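336aa long hypothetical dTDP-glucose 4,6-dehydratase (Pyrococcus horikoshii, PDB 2HUN) binds NAD in a Rossmann-type fold and probably acts as a dTDP-glucose 4,6-dehydratase, a lyase acting on a nucleotide sugar. Local coordinates at residues Tyr219-Asp222 / His223-Ile227; Glu189-Ile192 / Pro193-Ile197; Ser86-Asp89 / Arg90-Ser93; Ile308-Tyr311 / Leu312-Trp316; Lys233-Arg237 / Glu238-Ile242. All coordinates share one frame; numbering follows the deposited sequence.

From the N terminus, the first turn met is contact 3 (86-93), where a short helix begins beside the NAD pocket. Contact 2 (189-197) opens helix 191-200, contact 1 (219-227) opens helix 220-233, contact 5 (233-242) turns from the end of that same helix into strand 239-242, and contact 4 (308-316) spans the joint between helices 300-313 and 315-318. All five are local and close no long loop; they follow in series, none nested or crossed. Two pairs meet in space. Contacts 1 and 5 touch where Ala226 and His223 pack on Ile242, and contacts 2 and 4 where Pro193 and Ile196 meet Tyr311 and Ile308, joining helices 191-200 and 300-313.

Contact 1: residues Tyr219-Asp222 / His223-Ile227; sequences YVED and HVRAI
Glu221 carries CG anti to the backbone N (chi1 -167°) and Arg225 carries its CG anti to the carbonyl carbon (chi1 -74°), so that the two long chains, one helical turn apart, run side by side and end together. There Glu221 OE2 accepts from Arg225 NH2 at 2.6 Å and from Arg225 NE at 2.9 Å. NE meets the anti lone pair, while NH2 comes nearly along the C-O bond. The carboxylate is turned 41° from the guanidinium plane, and both bonds are somewhat bent. Tyr298 OH also hydrogen-bonds to OE2. A leucine in place of Arg225 would probably leave the Glu221 carboxylate without its counter-charge and held at that oxygen by fewer bonds. On another side of the helix, branched valines suit the buried ground: Val220 CG2 lies 4.5 Å from Val224 CG2. The first helical turn has Tyr219 as N-cap residue, Tyr219 O receiving His223 N at 3.2 Å. His223 ND1 is bonded to Asn181 OD1, a residue of the NAD site, and Asp222 accepts the backbone amides of Lys297 and Tyr298. In this i to i+4 salt bridge, the guanidinium and the other donor on OE2 probably stabilise the ionised carboxylate.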
loop_
_atom_site.group_PDB
_atom_site.type_symbol
_atom_site.label_atom_id
_atom_site.label_comp_id
_atom_site.label_asym_id
_atom_site.label_seq_id
_atom_site.Cartn_x
_atom_site.Cartn_y
_atom_site.Cartn_z
ATOM N N TYR A 219 1.384 26.353 3.176
ATOM C CA TYR A 219 2.376 26.898 4.107
ATOM C C TYR A 219 2.601 25.852 5.198
ATOM O O TYR A 219 1.645 25.340 5.776
ATOM C CB TYR A 219 1.892 28.211 4.728
ATOM C CG TYR A 219 2.961 28.901 5.557
ATOM C CD1 TYR A 219 4.198 29.229 4.999
ATOM C CD2 TYR A 219 2.751 29.188 6.909
ATOM C CE1 TYR A 219 5.203 29.817 5.764
ATOM C CE2 TYR A 219 3.749 29.776 7.683
ATOM C CZ TYR A 219 4.976 30.084 7.104
ATOM O OH TYR A 219 5.979 30.626 7.868
ATOM N N VAL A 220 3.861 25.530 5.474
ATOM C CA VAL A 220 4.175 24.501 6.459
ATOM C C VAL A 220 3.482 24.663 7.812
ATOM O O VAL A 220 3.012 23.679 8.384
ATOM C CB VAL A 220 5.711 24.371 6.674
ATOM C CG1 VAL A 220 6.269 25.618 7.367
ATOM C CG2 VAL A 220 6.014 23.112 7.478
ATOM N N GLU A 221 3.395 25.884 8.332
ATOM C CA GLU A 221 2.733 26.059 9.625
ATOM C C GLU A 221 1.265 25.610 9.557
ATOM O O GLU A 221 0.726 25.083 10.539
ATOM C CB GLU A 221 2.806 27.516 10.103
ATOM C CG GLU A 221 2.425 27.685 11.574
ATOM C CD GLU A 221 2.278 29.140 11.984
ATOM O OE1 GLU A 221 3.209 29.928 11.725
ATOM O OE2 GLU A 221 1.233 29.499 12.567
ATOM N N ASP A 222 0.624 25.819 8.405
ATOM C CA ASP A 222 -0.767 25.409 8.227
ATOM C C ASP A 222 -0.862 23.885 8.212
ATOM O O ASP A 222 -1.839 23.314 8.694
ATOM C CB ASP A 222 -1.347 25.972 6.926
ATOM C CG ASP A 222 -2.001 27.324 7.117
ATOM O OD1 ASP A 222 -2.581 27.558 8.200
ATOM O OD2 ASP A 222 -1.952 28.147 6.179
ATOM N N HIS A 223 0.143 23.230 7.638
ATOM C CA HIS A 223 0.169 21.775 7.612
ATOM C C HIS A 223 0.295 21.351 9.077
ATOM O O HIS A 223 -0.434 20.481 9.555
ATOM C CB HIS A 223 1.374 21.264 6.810
ATOM C CG HIS A 223 1.500 19.766 6.779
ATOM N ND1 HIS A 223 2.702 19.125 6.554
ATOM C CD2 HIS A 223 0.575 18.786 6.929
ATOM C CE1 HIS A 223 2.512 17.817 6.571
ATOM N NE2 HIS A 223 1.229 17.585 6.797
ATOM N N VAL A 224 1.217 21.993 9.786
ATOM C CA VAL A 224 1.467 21.716 11.199
ATOM C C VAL A 224 0.195 21.851 12.031
ATOM O O VAL A 224 -0.096 21.000 12.871
ATOM C CB VAL A 224 2.562 22.666 11.759
ATOM C CG1 VAL A 224 2.504 22.703 13.272
ATOM C CG2 VAL A 224 3.943 22.181 11.316
ATOM N N ARG A 225 -0.563 22.918 11.792
ATOM C CA ARG A 225 -1.804 23.147 12.523
ATOM C C ARG A 225 -2.797 22.027 12.247
ATOM O O ARG A 225 -3.518 21.584 13.154
ATOM C CB ARG A 225 -2.401 24.508 12.143
ATOM C CG ARG A 225 -1.640 25.694 12.751
ATOM C CD ARG A 225 -2.068 27.033 12.153
ATOM N NE ARG A 225 -1.298 28.154 12.699
ATOM C CZ ARG A 225 -1.497 28.697 13.899
ATOM N NH1 ARG A 225 -2.451 28.231 14.696
ATOM N NH2 ARG A 225 -0.731 29.700 14.313
ATOM N N ALA A 226 -2.829 21.566 10.996
ATOM C CA ALA A 226 -3.714 20.476 10.609
ATOM C C ALA A 226 -3.314 19.192 11.341
ATOM O O ALA A 226 -4.167 18.492 11.875
ATOM C CB ALA A 226 -3.653 20.256 9.096
ATOM N N ILE A 227 -2.020 18.879 11.360
ATOM C CA ILE A 227 -1.550 17.679 12.047
ATOM C C ILE A 227 -1.955 17.732 13.523
ATOM O O ILE A 227 -2.434 16.741 14.084
ATOM C CB ILE A 227 -0.008 17.533 11.941
ATOM C CG1 ILE A 227 0.393 17.295 10.480
ATOM C CG2 ILE A 227 0.474 16.385 12.836
ATOM C CD1 ILE A 227 1.893 17.119 10.239
#

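Contact 2: residues Glu189-Ile192 / Pro193-Ile197; sequences EKLI and PKTII
Lys190 is extended (psi 146°) before the chain coils, and its O takes Lys194 N at 2.9 Å in a nearly straight bond. Proline suits the first turn of a helix because it has no N-H to offer: Pro193 brings its ring up to the same carbonyl oxygen, with CD 2.9 Å from Lys190 O and 3.8 Å from Lys190 CB. Thr195 points OG1 anti to its carbonyl carbon (chi1 -59°), back along the helix, where the hydroxyl donates to Leu191 O at 2.7 Å. Thr195 N reaches that oxygen at 2.9 Å from the other face of the carbonyl plane, so a buried threonine hydroxyl is satisfied within its own helix. Ile192 CG2 and Ile196 CD1 meet at 4.0 Å, forming an apolar ridge. This ridge faces helix 300-313, Ile192 resting on Ile304 and Ile196 on Thr307 and Ile308; Thr195 lies against Val254 and Ile257 of helix 250-260, and Leu191 against Trp217 of strand 215-219.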
loop_
_atom_site.group_PDB
_atom_site.type_symbol
_atom_site.label_atom_id
_atom_site.label_comp_id
_atom_site.label_asym_id
_atom_site.label_seq_id
_atom_site.Cartn_x
_atom_site.Cartn_y
_atom_site.Cartn_z
ATOM N N GLU A 189 17.386 24.006 -2.675
ATOM C CA GLU A 189 17.108 23.671 -4.066
ATOM C C GLU A 189 15.629 23.503 -4.397
ATOM O O GLU A 189 15.277 23.333 -5.561
ATOM C CB GLU A 189 17.881 22.423 -4.500
ATOM C CG GLU A 189 17.459 21.134 -3.825
ATOM C CD GLU A 189 18.048 20.984 -2.442
ATOM O OE1 GLU A 189 19.152 21.517 -2.203
ATOM O OE2 GLU A 189 17.415 20.317 -1.603
ATOM N N LYS A 190 14.764 23.542 -3.386
ATOM C CA LYS A 190 13.330 23.425 -3.642
ATOM C C LYS A 190 12.899 24.741 -4.286
ATOM O O LYS A 190 13.432 25.793 -3.957
ATOM C CB LYS A 190 12.552 23.193 -2.340
ATOM C CG LYS A 190 12.773 21.830 -1.681
ATOM C CD LYS A 190 12.243 20.697 -2.547
ATOM C CE LYS A 190 12.399 19.346 -1.853
ATOM N NZ LYS A 190 11.831 18.235 -2.671
ATOM N N LEU A 191 11.942 24.672 -5.202
ATOM C CA LEU A 191 11.456 25.841 -5.931
ATOM C C LEU A 191 11.395 27.206 -5.246
ATOM O O LEU A 191 12.062 28.151 -5.673
ATOM C CB LEU A 191 10.057 25.565 -6.489
ATOM C CG LEU A 191 9.459 26.723 -7.304
ATOM C CD1 LEU A 191 10.237 26.887 -8.605
ATOM C CD2 LEU A 191 7.979 26.461 -7.594
ATOM N N ILE A 192 10.581 27.316 -4.201
ATOM C CA ILE A 192 10.400 28.581 -3.496
ATOM C C ILE A 192 11.677 29.100 -2.829
ATOM O O ILE A 192 12.012 30.277 -2.960
ATOM C CB ILE A 192 9.230 28.467 -2.484
ATOM C CG1 ILE A 192 7.925 28.256 -3.265
ATOM C CG2 ILE A 192 9.129 29.716 -1.630
ATOM C CD1 ILE A 192 6.707 27.966 -2.410
ATOM N N PRO A 193 12.411 28.234 -2.111
ATOM C CA PRO A 193 13.644 28.712 -1.476
ATOM C C PRO A 193 14.669 29.128 -2.535
ATOM O O PRO A 193 15.284 30.188 -2.436
ATOM C CB PRO A 193 14.114 27.499 -0.676
ATOM C CG PRO A 193 12.827 26.813 -0.324
ATOM C CD PRO A 193 12.065 26.886 -1.632
ATOM N N LYS A 194 14.848 28.280 -3.544
ATOM C CA LYS A 194 15.792 28.562 -4.616
ATOM C C LYS A 194 15.473 29.904 -5.265
ATOM O O LYS A 194 16.371 30.715 -5.507
ATOM C CB LYS A 194 15.737 27.461 -5.677
ATOM C CG LYS A 194 16.706 27.666 -6.836
ATOM C CD LYS A 194 16.466 26.667 -7.971
ATOM C CE LYS A 194 15.033 26.757 -8.502
ATOM N NZ LYS A 194 14.605 28.158 -8.847
ATOM N N THR A 195 14.195 30.139 -5.547
ATOM C CA THR A 195 13.775 31.386 -6.172
ATOM C C THR A 195 14.106 32.606 -5.311
ATOM O O THR A 195 14.645 33.591 -5.813
ATOM C CB THR A 195 12.261 31.382 -6.469
ATOM O OG1 THR A 195 11.949 30.292 -7.346
ATOM C CG2 THR A 195 11.843 32.688 -7.137
ATOM N N ILE A 196 13.784 32.543 -4.021
ATOM C CA ILE A 196 14.056 33.654 -3.112
ATOM C C ILE A 196 15.554 33.943 -3.044
ATOM O O ILE A 196 15.986 35.086 -3.210
ATOM C CB ILE A 196 13.553 33.347 -1.687
ATOM C CG1 ILE A 196 12.026 33.230 -1.685
ATOM C CG2 ILE A 196 13.998 34.444 -0.732
ATOM C CD1 ILE A 196 11.464 32.670 -0.403
ATOM N N ILE A 197 16.339 32.900 -2.792
ATOM C CA ILE A 197 17.787 33.025 -2.702
ATOM C C ILE A 197 18.397 33.638 -3.966
ATOM O O ILE A 197 19.102 34.650 -3.901
ATOM C CB ILE A 197 18.430 31.645 -2.441
ATOM C CG1 ILE A 197 18.085 31.183 -1.021
ATOM C CG2 ILE A 197 19.939 31.717 -2.648
ATOM C CD1 ILE A 197 18.526 29.771 -0.700
#

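Contact 3: residues Ser86-Asp89 / Arg90-Ser93; sequences SHVD and RSIS
His87 turns its imidazole over the first turn of the helix, and Arg90 lays its chain across it. His87 CG is anti to the backbone N (chi1 -168°), which brings ND1 to the N-H of Arg90, 2.9 Å between His87 ND1 and Arg90 N, with the donor close to the ring plane. In Arg90, chi1 (-90°) and an extended chi2 put CD over one ring face, 3.5 Å from the His87 ring centroid and 22° off the normal, a CH-pi contact. The bend at chi3 then turns NE and the guanidinium, which stands at right angles to the ring with its edge toward His87 CB; NH2 forms a salt bridge with Glu85. A valine in place of His87 would probably leave the Arg90 amide without its side-chain acceptor and the arginine chain without a face to lie on. The next residue, Ser91, holds OG in the crowded position between N and carbonyl carbon. From there Ser91 OG donates to Val88 O at 2.5 Å, on a lone pair and in the carbonyl plane, while Ile92 N approaches the same oxygen at 3.1 Å. A water joins Asp89 O to Ser93 OG, and Ile92 O takes a bond from Tyr169 OH of the second subunit. The histidine is thus a side-chain N-cap for helix 88-93; it directly follows Ser86, a residue of the NAD pocket, and the helix sets Ser91 beside Tyr151 of that site.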
loop_
_atom_site.group_PDB
_atom_site.type_symbol
_atom_site.label_atom_id
_atom_site.label_comp_id
_atom_site.label_asym_id
_atom_site.label_seq_id
_atom_site.Cartn_x
_atom_site.Cartn_y
_atom_site.Cartn_z
ATOM N N SER A 86 12.164 10.583 0.839
ATOM C CA SER A 86 11.230 11.170 -0.128
ATOM C C SER A 86 11.765 11.717 -1.442
ATOM O O SER A 86 11.068 12.460 -2.131
ATOM C CB SER A 86 10.450 12.291 0.556
ATOM O OG SER A 86 11.338 13.304 0.998
ATOM N N HIS A 87 12.987 11.349 -1.799
ATOM C CA HIS A 87 13.578 11.848 -3.034
ATOM C C HIS A 87 13.203 10.961 -4.218
ATOM O O HIS A 87 13.814 9.917 -4.434
ATOM C CB HIS A 87 15.096 11.890 -2.884
ATOM C CG HIS A 87 15.788 12.639 -3.969
ATOM N ND1 HIS A 87 15.932 12.139 -5.250
ATOM C CD2 HIS A 87 16.409 13.836 -3.966
ATOM C CE1 HIS A 87 16.619 13.002 -5.978
ATOM N NE2 HIS A 87 16.923 14.040 -5.221
ATOM N N VAL A 88 12.213 11.396 -4.998
ATOM C CA VAL A 88 11.734 10.631 -6.143
ATOM C C VAL A 88 12.826 10.005 -7.012
ATOM O O VAL A 88 12.922 8.786 -7.082
ATOM C CB VAL A 88 10.806 11.486 -7.031
ATOM C CG1 VAL A 88 10.286 10.650 -8.188
ATOM C CG2 VAL A 88 9.641 12.006 -6.202
ATOM N N ASP A 89 13.649 10.818 -7.674
ATOM C CA ASP A 89 14.694 10.261 -8.534
ATOM C C ASP A 89 15.558 9.247 -7.803
ATOM O O ASP A 89 15.988 8.253 -8.386
ATOM C CB ASP A 89 15.572 11.369 -9.122
ATOM C CG ASP A 89 14.836 12.204 -10.143
ATOM O OD1 ASP A 89 13.988 11.639 -10.865
ATOM O OD2 ASP A 89 15.108 13.416 -10.235
ATOM N N ARG A 90 15.819 9.502 -6.527
ATOM C CA ARG A 90 16.610 8.572 -5.735
ATOM C C ARG A 90 15.836 7.263 -5.531
ATOM O O ARG A 90 16.442 6.194 -5.426
ATOM C CB ARG A 90 16.966 9.198 -4.381
ATOM C CG ARG A 90 18.277 9.985 -4.392
ATOM C CD ARG A 90 18.416 10.908 -3.187
ATOM N NE ARG A 90 18.155 10.257 -1.914
ATOM C CZ ARG A 90 19.071 9.567 -1.249
ATOM N NH1 ARG A 90 20.294 9.457 -1.751
ATOM N NH2 ARG A 90 18.766 8.990 -0.093
ATOM N N SER A 91 14.503 7.344 -5.489
ATOM C CA SER A 91 13.682 6.142 -5.291
ATOM C C SER A 91 13.668 5.276 -6.548
ATOM O O SER A 91 13.517 4.061 -6.471
ATOM C CB SER A 91 12.241 6.516 -4.878
ATOM O OG SER A 91 11.472 7.034 -5.952
ATOM N N ILE A 92 13.846 5.904 -7.706
ATOM C CA ILE A 92 13.867 5.172 -8.967
ATOM C C ILE A 92 15.194 4.430 -9.142
ATOM O O ILE A 92 15.229 3.334 -9.694
ATOM C CB ILE A 92 13.643 6.125 -10.162
ATOM C CG1 ILE A 92 12.258 6.765 -10.039
ATOM C CG2 ILE A 92 13.776 5.365 -11.488
ATOM C CD1 ILE A 92 11.955 7.815 -11.078
ATOM N N SER A 93 16.277 5.027 -8.651
ATOM C CA SER A 93 17.610 4.430 -8.751
ATOM C C SER A 93 17.823 3.311 -7.735
ATOM O O SER A 93 18.285 2.229 -8.082
ATOM C CB SER A 93 18.683 5.502 -8.545
ATOM O OG SER A 93 18.468 6.608 -9.403
HETATM O O HOH W 1 16.566 8.296 -10.928
#

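Contact 4: residues Ile308-Tyr311 / Leu312-Trp316; sequences IDWY and LKNEW
Asn314 lies flat over one face of the Trp310 indole, its amide plane tilted by only 24° from the ring, although the two side chains cross at about a right angle. Trp310 has its CG anti to the backbone N (chi1 -168°), which swings the ring beneath the residue one turn later. Asn314 ND2 sits 3.2 Å above the Trp310 indole plane. The ring atom nearest to Asn314 ND2, Trp310 NE1 at 3.3 Å, is another donor and makes no bond with it. The N-H of Asn314 ND2 points instead to Trp310 O, at 2.9 Å and close to the amide plane. Beside it, Asn314 CB stands 3.9 Å from the centroid of the six-membered ring, almost on the normal, as a CH-pi contact. The amide's other end is used too: Asn314 OD1 accepts from Trp316 NE1 at 2.7 Å, on a lone pair. Here helix 300-313 gives way to helix 315-318. Asn314, with non-helical backbone angles, is the N-cap residue of the second helix but makes no side-chain capping bond; an asparagine suits the joint because one amide can both donate to the helix just ending and accept from the helix just starting. Upstream, the side chains of Ile308 and Leu312 lie side by side, Ile308 CG2 3.7 Å from Leu312 CD1. Trp310 also meets the rings of Tyr185 and, edge-to-face, Trp317, while Tyr311 OH is bonded to Gln186 O and its ring packs on Pro193 of helix 191-200.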
loop_
_atom_site.group_PDB
_atom_site.type_symbol
_atom_site.label_atom_id
_atom_site.label_comp_id
_atom_site.label_asym_id
_atom_site.label_seq_id
_atom_site.Cartn_x
_atom_site.Cartn_y
_atom_site.Cartn_z
ATOM N N ILE A 308 9.732 34.591 2.572
ATOM C CA ILE A 308 10.742 35.504 2.046
ATOM C C ILE A 308 11.518 36.104 3.220
ATOM O O ILE A 308 12.749 36.066 3.245
ATOM C CB ILE A 308 10.094 36.649 1.222
ATOM C CG1 ILE A 308 9.510 36.085 -0.079
ATOM C CG2 ILE A 308 11.128 37.743 0.936
ATOM C CD1 ILE A 308 8.621 37.050 -0.843
ATOM N N ASP A 309 10.790 36.644 4.197
ATOM C CA ASP A 309 11.412 37.245 5.371
ATOM C C ASP A 309 12.341 36.270 6.093
ATOM O O ASP A 309 13.450 36.636 6.473
ATOM C CB ASP A 309 10.349 37.735 6.357
ATOM C CG ASP A 309 9.479 38.838 5.785
ATOM O OD1 ASP A 309 9.698 39.232 4.620
ATOM O OD2 ASP A 309 8.576 39.310 6.503
ATOM N N TRP A 310 11.889 35.033 6.282
ATOM C CA TRP A 310 12.697 34.037 6.981
ATOM C C TRP A 310 14.030 33.750 6.295
ATOM O O TRP A 310 15.072 33.722 6.950
ATOM C CB TRP A 310 11.935 32.717 7.133
ATOM C CG TRP A 310 12.612 31.769 8.082
ATOM C CD1 TRP A 310 12.451 31.716 9.435
ATOM C CD2 TRP A 310 13.608 30.787 7.760
ATOM N NE1 TRP A 310 13.285 30.765 9.977
ATOM C CE2 TRP A 310 14.008 30.182 8.970
ATOM C CE3 TRP A 310 14.204 30.362 6.564
ATOM C CZ2 TRP A 310 14.977 29.171 9.025
ATOM C CZ3 TRP A 310 15.168 29.357 6.616
ATOM C CH2 TRP A 310 15.545 28.774 7.841
ATOM N N TYR A 311 13.998 33.522 4.985
ATOM C CA TYR A 311 15.216 33.216 4.245
ATOM C C TYR A 311 16.189 34.379 4.153
ATOM O O TYR A 311 17.405 34.174 4.112
ATOM C CB TYR A 311 14.886 32.707 2.837
ATOM C CG TYR A 311 14.528 31.240 2.830
ATOM C CD1 TYR A 311 13.235 30.821 3.127
ATOM C CD2 TYR A 311 15.508 30.268 2.629
ATOM C CE1 TYR A 311 12.925 29.468 3.231
ATOM C CE2 TYR A 311 15.211 28.913 2.736
ATOM C CZ TYR A 311 13.916 28.522 3.039
ATOM O OH TYR A 311 13.617 27.190 3.191
ATOM N N LEU A 312 15.667 35.598 4.121
ATOM C CA LEU A 312 16.545 36.750 4.038
ATOM C C LEU A 312 17.255 36.971 5.383
ATOM O O LEU A 312 18.431 37.336 5.409
ATOM C CB LEU A 312 15.748 37.986 3.601
ATOM C CG LEU A 312 15.211 37.870 2.169
ATOM C CD1 LEU A 312 14.456 39.130 1.778
ATOM C CD2 LEU A 312 16.374 37.627 1.214
ATOM N N LYS A 313 16.558 36.693 6.491
ATOM C CA LYS A 313 17.118 36.857 7.840
ATOM C C LYS A 313 17.851 35.632 8.377
ATOM O O LYS A 313 18.424 35.670 9.466
ATOM C CB LYS A 313 16.009 37.212 8.841
ATOM C CG LYS A 313 16.442 37.121 10.312
ATOM C CD LYS A 313 15.284 36.758 11.235
ATOM C CE LYS A 313 15.791 36.454 12.642
ATOM N NZ LYS A 313 17.180 35.890 12.650
ATOM N N ASN A 314 17.838 34.535 7.637
ATOM C CA ASN A 314 18.499 33.346 8.140
ATOM C C ASN A 314 19.492 32.789 7.148
ATOM O O ASN A 314 19.567 31.579 6.930
ATOM C CB ASN A 314 17.449 32.299 8.512
ATOM C CG ASN A 314 16.758 32.619 9.826
ATOM O OD1 ASN A 314 17.324 32.408 10.899
ATOM N ND2 ASN A 314 15.537 33.153 9.748
ATOM N N GLU A 315 20.271 33.689 6.561
ATOM C CA GLU A 315 21.277 33.288 5.595
ATOM C C GLU A 315 22.221 32.285 6.247
ATOM O O GLU A 315 22.807 31.446 5.574
ATOM C CB GLU A 315 22.050 34.519 5.095
ATOM C CG GLU A 315 23.152 34.192 4.096
ATOM C CD GLU A 315 23.645 35.415 3.332
ATOM O OE1 GLU A 315 22.983 36.474 3.382
ATOM O OE2 GLU A 315 24.696 35.305 2.671
ATOM N N TRP A 316 22.349 32.364 7.566
ATOM C CA TRP A 316 23.226 31.452 8.298
ATOM C C TRP A 316 22.802 29.996 8.098
ATOM O O TRP A 316 23.646 29.094 8.050
ATOM C CB TRP A 316 23.202 31.768 9.796
ATOM C CG TRP A 316 21.919 31.393 10.478
ATOM C CD1 TRP A 316 20.788 32.156 10.591
ATOM C CD2 TRP A 316 21.631 30.149 11.123
ATOM N NE1 TRP A 316 19.814 31.460 11.273
ATOM C CE2 TRP A 316 20.307 30.224 11.609
ATOM C CE3 TRP A 316 22.366 28.973 11.336
ATOM C CZ2 TRP A 316 19.700 29.167 12.298
ATOM C CZ3 TRP A 316 21.763 27.921 12.020
ATOM C CH2 TRP A 316 20.444 28.027 12.492
#

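Contact 5: residues Lys233-Arg237 / Glu238-Ile242; sequences KGESR and EIYNI
Glu238 closes a type II beta turn on Glu235: its N reaches Glu235 O at 3.4 Å, a weak bond. Arg237, at the third position of the turn, has the positive phi (74°) more often supplied there by glycine. The bent chain of Glu238 runs alongside that of Glu235, with Glu238 CG 3.8 Å from Glu235 CB. The two carboxylates, Glu235 OE1 and Glu238 OE2, stay 4.4 Å apart, and a water that donates to both probably eases their like charges; Glu238 OE1 is paired with Lys287. Ile239 points its branched chain away from the turn, against Glu141 and Arg177. Tyr240 turns back. With CG anti to the carbonyl carbon (chi1 -67°), it carries its hydroxyl to the backbone of the preceding loop, where Tyr240 OH accepts from Glu235 N at 2.9 Å in an almost straight line (176°). Tyr240 CE2 lies 3.9 Å from Gly234 CA, and the lack of a side chain on the glycine suits this close approach. A second water bonds to Tyr240 OH at 2.7 Å and, weakly, to Glu235 OE1. Asn241 and Ile242 complete strand 239-242, which runs parallel to strand 172-182 in the main sheet, while Tyr240 and Ile242 pack on helix 220-233, against Val230 and against His223 and Ala226 respectively.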
loop_
_atom_site.group_PDB
_atom_site.type_symbol
_atom_site.label_atom_id
_atom_site.label_comp_id
_atom_site.label_asym_id
_atom_site.label_seq_id
_atom_site.Cartn_x
_atom_site.Cartn_y
_atom_site.Cartn_z
ATOM N N LYS A 233 -8.068 15.708 17.633
ATOM C CA LYS A 233 -9.477 15.466 17.330
ATOM C C LYS A 233 -9.793 14.475 16.214
ATOM O O LYS A 233 -10.956 14.120 16.018
ATOM C CB LYS A 233 -10.159 16.797 17.022
ATOM C CG LYS A 233 -10.012 17.833 18.122
ATOM C CD LYS A 233 -10.522 19.165 17.627
ATOM C CE LYS A 233 -10.160 20.322 18.535
ATOM N NZ LYS A 233 -10.593 21.615 17.917
ATOM N N GLY A 234 -8.771 14.029 15.486
ATOM C CA GLY A 234 -8.991 13.086 14.404
ATOM C C GLY A 234 -9.500 11.732 14.869
ATOM O O GLY A 234 -9.099 11.233 15.923
ATOM N N GLU A 235 -10.372 11.122 14.073
ATOM C CA GLU A 235 -10.943 9.825 14.417
ATOM C C GLU A 235 -10.054 8.693 13.922
ATOM O O GLU A 235 -9.456 8.785 12.852
ATOM C CB GLU A 235 -12.341 9.706 13.815
ATOM C CG GLU A 235 -13.177 10.958 14.028
ATOM C CD GLU A 235 -14.561 10.856 13.419
ATOM O OE1 GLU A 235 -14.677 10.439 12.244
ATOM O OE2 GLU A 235 -15.536 11.207 14.117
ATOM N N SER A 236 -9.972 7.624 14.708
ATOM C CA SER A 236 -9.148 6.480 14.353
ATOM C C SER A 236 -9.680 5.808 13.093
ATOM O O SER A 236 -10.877 5.852 12.827
ATOM C CB SER A 236 -9.125 5.475 15.508
ATOM O OG SER A 236 -8.215 4.420 15.251
ATOM N N ARG A 237 -8.783 5.196 12.324
ATOM C CA ARG A 237 -9.150 4.502 11.090
ATOM C C ARG A 237 -9.499 5.458 9.948
ATOM O O ARG A 237 -9.907 5.017 8.874
ATOM C CB ARG A 237 -10.344 3.569 11.340
ATOM C CG ARG A 237 -10.149 2.654 12.536
ATOM C CD ARG A 237 -11.335 1.726 12.799
ATOM N NE ARG A 237 -11.021 0.809 13.893
ATOM C CZ ARG A 237 -11.709 -0.292 14.182
ATOM N NH1 ARG A 237 -12.767 -0.626 13.456
ATOM N NH2 ARG A 237 -11.332 -1.066 15.192
ATOM N N GLU A 238 -9.332 6.758 10.168
ATOM C CA GLU A 238 -9.658 7.749 9.140
ATOM C C GLU A 238 -8.454 8.429 8.487
ATOM O O GLU A 238 -7.449 8.713 9.137
ATOM C CB GLU A 238 -10.554 8.851 9.715
ATOM C CG GLU A 238 -11.918 8.409 10.218
ATOM C CD GLU A 238 -12.808 7.856 9.118
ATOM O OE1 GLU A 238 -12.527 8.122 7.931
ATOM O OE2 GLU A 238 -13.799 7.167 9.441
ATOM N N ILE A 239 -8.578 8.695 7.189
ATOM C CA ILE A 239 -7.539 9.386 6.446
ATOM C C ILE A 239 -8.020 10.828 6.259
ATOM O O ILE A 239 -9.213 11.073 6.022
ATOM C CB ILE A 239 -7.300 8.742 5.061
ATOM C CG1 ILE A 239 -6.845 7.289 5.232
ATOM C CG2 ILE A 239 -6.241 9.537 4.289
ATOM C CD1 ILE A 239 -6.533 6.591 3.919
ATOM N N TYR A 240 -7.095 11.777 6.379
ATOM C CA TYR A 240 -7.423 13.187 6.234
ATOM C C TYR A 240 -6.530 13.888 5.208
ATOM O O TYR A 240 -5.326 14.036 5.423
ATOM C CB TYR A 240 -7.282 13.905 7.588
ATOM C CG TYR A 240 -8.291 13.494 8.638
ATOM C CD1 TYR A 240 -9.580 14.035 8.652
ATOM C CD2 TYR A 240 -7.954 12.561 9.622
ATOM C CE1 TYR A 240 -10.512 13.656 9.629
ATOM C CE2 TYR A 240 -8.871 12.176 10.592
ATOM C CZ TYR A 240 -10.143 12.725 10.594
ATOM O OH TYR A 240 -11.030 12.350 11.569
ATOM N N ASN A 241 -7.119 14.312 4.091
ATOM C CA ASN A 241 -6.370 15.030 3.064
ATOM C C ASN A 241 -6.177 16.437 3.609
ATOM O O ASN A 241 -7.056 16.963 4.287
ATOM C CB ASN A 241 -7.157 15.158 1.748
ATOM C CG ASN A 241 -7.097 13.916 0.879
ATOM O OD1 ASN A 241 -6.215 13.059 1.022
ATOM N ND2 ASN A 241 -8.032 13.829 -0.058
ATOM N N ILE A 242 -5.045 17.052 3.291
ATOM C CA ILE A 242 -4.756 18.414 3.738
ATOM C C ILE A 242 -4.237 19.202 2.538
ATOM O O ILE A 242 -3.177 18.885 1.994
ATOM C CB ILE A 242 -3.676 18.437 4.845
ATOM C CG1 ILE A 242 -4.094 17.530 6.010
ATOM C CG2 ILE A 242 -3.476 19.862 5.336
ATOM C CD1 ILE A 242 -3.017 17.360 7.082
HETATM O O HOH W 2 -13.620 12.363 10.856
HETATM O O HOH W 3 -15.405 8.151 12.007
#